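Local coordinates for periplasmic binding protein (Veillonella parvula, PDB 4OVK) that probably binds a solute outside the cytoplasmic membrane and delivers it to an ABC transporter, as periplasmic binding proteins of this family do, at residues D109-P112 / E113-K116; I36-I39 / P40-S43. All coordinates share one frame; numbering follows the deposited sequence.

Interaction 1: residues D109-P112 / E113-K116; sequences DYQP and EVAK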
loop_
_atom_site.group_PDB
_atom_site.type_symbol
_atom_site.label_atom_id
_atom_site.label_comp_id
_atom_site.label_asym_id
_atom_site.label_seq_id
_atom_site.Cartn_x
_atom_site.Cartn_y
_atom_site.Cartn_z
ATOM N N ASP A 109 13.956 8.926 6.756
ATOM C CA ASP A 109 14.676 9.210 8.009
ATOM C C ASP A 109 16.146 8.794 7.985
ATOM O O ASP A 109 16.979 9.444 8.622
ATOM C CB ASP A 109 13.961 8.575 9.208
ATOM C CG ASP A 109 13.787 7.075 9.078
ATOM O OD1 ASP A 109 14.096 6.493 8.016
ATOM O OD2 ASP A 109 13.320 6.474 10.061
ATOM N N TYR A 110 16.465 7.742 7.238
ATOM C CA TYR A 110 17.841 7.262 7.122
ATOM C C TYR A 110 18.699 8.024 6.106
ATOM O O TYR A 110 19.800 7.575 5.791
ATOM C CB TYR A 110 17.875 5.746 6.824
ATOM C CG TYR A 110 17.360 5.316 5.455
ATOM C CD1 TYR A 110 18.186 5.353 4.327
ATOM C CD2 TYR A 110 16.061 4.844 5.297
ATOM C CE1 TYR A 110 17.724 4.957 3.087
ATOM C CE2 TYR A 110 15.593 4.437 4.056
ATOM C CZ TYR A 110 16.428 4.502 2.957
ATOM O OH TYR A 110 15.974 4.108 1.724
ATOM N N GLN A 111 18.226 9.181 5.634
ATOM C CA GLN A 111 18.968 10.009 4.675
ATOM C C GLN A 111 19.327 11.405 5.221
ATOM O O GLN A 111 19.100 12.408 4.544
ATOM C CB GLN A 111 18.140 10.177 3.387
ATOM C CG GLN A 111 17.813 8.880 2.663
ATOM C CD GLN A 111 17.006 9.105 1.399
ATOM O OE1 GLN A 111 15.802 9.409 1.442
ATOM N NE2 GLN A 111 17.659 8.947 0.261
ATOM N N PRO A 112 19.905 11.485 6.437
ATOM C CA PRO A 112 20.169 12.812 6.989
ATOM C C PRO A 112 21.162 13.627 6.148
ATOM O O PRO A 112 21.051 14.851 6.094
ATOM C CB PRO A 112 20.739 12.509 8.382
ATOM C CG PRO A 112 21.320 11.144 8.266
ATOM C CD PRO A 112 20.418 10.415 7.306
ATOM N N GLU A 113 22.100 12.954 5.484
ATOM C CA GLU A 113 23.061 13.640 4.608
ATOM C C GLU A 113 22.368 14.289 3.400
ATOM O O GLU A 113 22.809 15.340 2.921
ATOM C CB GLU A 113 24.200 12.696 4.168
ATOM C CG GLU A 113 23.874 11.694 3.052
ATOM C CD GLU A 113 22.967 10.538 3.479
ATOM O OE1 GLU A 113 22.586 10.458 4.666
ATOM O OE2 GLU A 113 22.633 9.695 2.614
ATOM N N VAL A 114 21.281 13.668 2.925
ATOM C CA VAL A 114 20.466 14.236 1.848
ATOM C C VAL A 114 19.768 15.503 2.367
ATOM O O VAL A 114 19.794 16.541 1.713
ATOM C CB VAL A 114 19.430 13.225 1.301
ATOM C CG1 VAL A 114 18.537 13.870 0.242
ATOM C CG2 VAL A 114 20.108 11.987 0.735
ATOM N N ALA A 115 19.153 15.419 3.547
ATOM C CA ALA A 115 18.532 16.590 4.170
ATOM C C ALA A 115 19.508 17.761 4.262
ATOM O O ALA A 115 19.179 18.889 3.911
ATOM C CB ALA A 115 18.024 16.253 5.558
ATOM N N LYS A 116 20.706 17.480 4.742
ATOM C CA LYS A 116 21.715 18.518 4.941
ATOM C C LYS A 116 22.167 19.163 3.624
ATOM O O LYS A 116 22.299 20.391 3.542
ATOM C CB LYS A 116 22.908 17.937 5.692
ATOM C CG LYS A 116 23.981 18.952 6.061
ATOM C CD LYS A 116 25.100 18.267 6.827
ATOM C CE LYS A 116 26.268 19.201 7.075
ATOM N NZ LYS A 116 27.449 18.451 7.575
#
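Q111 and P112 meet V114, A115 and K116 in a local helix N-terminus contact, where the loop leaving parallel strand 104-108 turns into helix 112-120. This is the beta-to-alpha junction of a Rossmann-like parallel domain, with Q111 as the N-cap residue and P112 in the first turn. The opening bonds come from the backbone. Q111 O accepts from two amides: A115 N at 3.2 Å, in a good, nearly straight bond, and V114 N in a weak, bent one. One residue further along, K116 N donates to P112 O at 3.0 Å. P112 has no N-H to offer, which costs nothing here because its nitrogen lies in the first turn, where no carbonyl is available to it within the helix.

The side chains of Q111 and V114 run side by side in the same direction, and both are buried. Q111 CB lies 3.8 Å from V114 CG2; V114 CG1 is anti to the backbone N (chi1 176°), which places CG2 beside that N and against Q111. The glutamine amide finds its partners outside this stretch: OE1 accepts from W108 N at the end of strand 104-108, and NE2 makes a weak bond to F90 O in a loop. The bond from W108 N thus holds the polar end of Q111 close to the end of the strand, while V114 and A115 rest on I107 of that same strand.

On the exposed face, E113 folds back over P112. Its CG sits between backbone N and carbonyl carbon (chi1 78°), and the chain bends again at chi2, bringing E113 OE1 to 3.4 Å from P112 CD.

Interaction 2: residues I36-I39 / P40-S43; sequences IVPI and PWTS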
loop_
_atom_site.group_PDB
_atom_site.type_symbol
_atom_site.label_atom_id
_atom_site.label_comp_id
_atom_site.label_asym_id
_atom_site.label_seq_id
_atom_site.Cartn_x
_atom_site.Cartn_y
_atom_site.Cartn_z
ATOM N N ILE A 36 8.983 13.840 -4.197
ATOM C CA ILE A 36 8.752 12.732 -3.291
ATOM C C ILE A 36 9.684 11.575 -3.601
ATOM O O ILE A 36 9.591 10.963 -4.654
ATOM C CB ILE A 36 7.278 12.273 -3.361
ATOM C CG1 ILE A 36 6.344 13.455 -3.138
ATOM C CG2 ILE A 36 7.006 11.163 -2.346
ATOM C CD1 ILE A 36 5.032 13.377 -3.851
ATOM N N VAL A 37 10.596 11.289 -2.667
ATOM C CA VAL A 37 11.534 10.182 -2.808
ATOM C C VAL A 37 10.902 8.806 -2.514
ATOM O O VAL A 37 11.055 7.882 -3.320
ATOM C CB VAL A 37 12.797 10.426 -1.947
ATOM C CG1 VAL A 37 13.644 9.156 -1.807
ATOM C CG2 VAL A 37 13.597 11.571 -2.547
ATOM N N PRO A 38 10.192 8.652 -1.377
ATOM C CA PRO A 38 9.641 7.318 -1.047
ATOM C C PRO A 38 8.587 6.869 -2.054
ATOM O O PRO A 38 7.762 7.668 -2.475
ATOM C CB PRO A 38 9.015 7.531 0.333
ATOM C CG PRO A 38 9.759 8.689 0.911
ATOM C CD PRO A 38 10.043 9.584 -0.249
ATOM N N ILE A 39 8.614 5.597 -2.426
ATOM C CA ILE A 39 7.796 5.126 -3.549
ATOM C C ILE A 39 6.284 5.233 -3.282
ATOM O O ILE A 39 5.560 5.786 -4.106
ATOM C CB ILE A 39 8.197 3.707 -3.994
ATOM C CG1 ILE A 39 9.638 3.708 -4.537
ATOM C CG2 ILE A 39 7.231 3.196 -5.060
ATOM C CD1 ILE A 39 10.246 2.329 -4.667
ATOM N N PRO A 40 5.798 4.717 -2.140
ATOM C CA PRO A 40 4.338 4.783 -1.914
ATOM C C PRO A 40 3.783 6.180 -1.606
ATOM O O PRO A 40 2.559 6.404 -1.646
ATOM C CB PRO A 40 4.120 3.869 -0.695
ATOM C CG PRO A 40 5.449 3.646 -0.092
ATOM C CD PRO A 40 6.508 3.950 -1.098
ATOM N N TRP A 41 4.670 7.105 -1.265
ATOM C CA TRP A 41 4.242 8.415 -0.789
ATOM C C TRP A 41 3.758 9.358 -1.883
ATOM O O TRP A 41 3.170 10.391 -1.569
ATOM C CB TRP A 41 5.315 9.031 0.147
ATOM C CG TRP A 41 5.244 8.303 1.460
ATOM C CD1 TRP A 41 5.794 7.080 1.757
ATOM C CD2 TRP A 41 4.474 8.684 2.607
ATOM N NE1 TRP A 41 5.446 6.708 3.035
ATOM C CE2 TRP A 41 4.637 7.674 3.576
ATOM C CE3 TRP A 41 3.690 9.800 2.922
ATOM C CZ2 TRP A 41 4.032 7.737 4.834
ATOM C CZ3 TRP A 41 3.080 9.857 4.177
ATOM C CH2 TRP A 41 3.250 8.824 5.109
ATOM N N THR A 42 3.967 9.013 -3.158
ATOM C CA THR A 42 3.382 9.806 -4.244
ATOM C C THR A 42 1.865 9.666 -4.182
ATOM O O THR A 42 1.136 10.648 -4.165
ATOM C CB THR A 42 3.956 9.428 -5.619
ATOM O OG1 THR A 42 5.281 9.945 -5.721
ATOM C CG2 THR A 42 3.124 10.015 -6.756
ATOM N N SER A 43 1.395 8.425 -4.079
ATOM C CA SER A 43 -0.045 8.200 -3.932
ATOM C C SER A 43 -0.597 8.817 -2.633
ATOM O O SER A 43 -1.735 9.279 -2.589
ATOM C CB SER A 43 -0.355 6.697 -4.024
ATOM O OG SER A 43 0.132 5.986 -2.914
HETATM O O HOH W 1 7.696 8.878 -5.020
HETATM O O HOH W 2 2.931 6.074 -4.946
#
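The chain from I36 to S43 leaves strand 34-36 and curls back on itself into helix 41-49, so that the CA atoms of I36 and T42 lie 6.2 Å apart. Directly across this bend there is one hydrogen bond, a weak one from W41 N to P38 O. Water 1 does more to tie the bend together: it donates to I36 O and to P38 O, and accepts from T42 OG1 at 2.7 Å. Water 2 links I39 O to S43 N, while S43 OG donates to P40 O at 2.8 Å.

I36 and W41 cross at about a right angle, with I36 CG2 3.7 Å from W41 CB; anti to the backbone N, this methyl is turned against W41, while CD1 of the other branch approaches T42 OG1 and CA. P38 CB meets the indole obliquely, 3.6 Å from W41 CD1, and both residues also pack on I128. I39 CB lies 3.4 Å from P40 CD, a closeness imposed largely by the I39-P40 peptide link. With alanine in place of I36, CG2 and CD1 are gone, which is likely to open a gap beside W41 CB and deprive T42 OG1 and CA of packing. A loop running from the C-terminal end of a parallel strand into a helix is the usual junction of alpha/beta domains such as those of periplasmic binding proteins.

Overall arrangement
Interaction 2 comes first along the chain and interaction 1 follows, about 16 Å apart, centre to centre. Both are strand-to-helix junctions of the same four-stranded parallel sheet, whose order is 55-57, 34-36, 104-108, 125-128: interaction 2 continues from strand 34-36 into helix 41-49, and interaction 1 joins neighbouring strand 104-108 to helix 112-120. The two loops touch where Q111 OE1 packs against V37 CG1. Interaction 2 is buried, its centre about 11 Å from that of the chain, whereas interaction 1 is partly exposed, its centre about 24 Å from the same point. A second parallel sheet with the same strand topology gives the two-lobed build expected of a periplasmic binding protein, and both interactions belong to the first lobe.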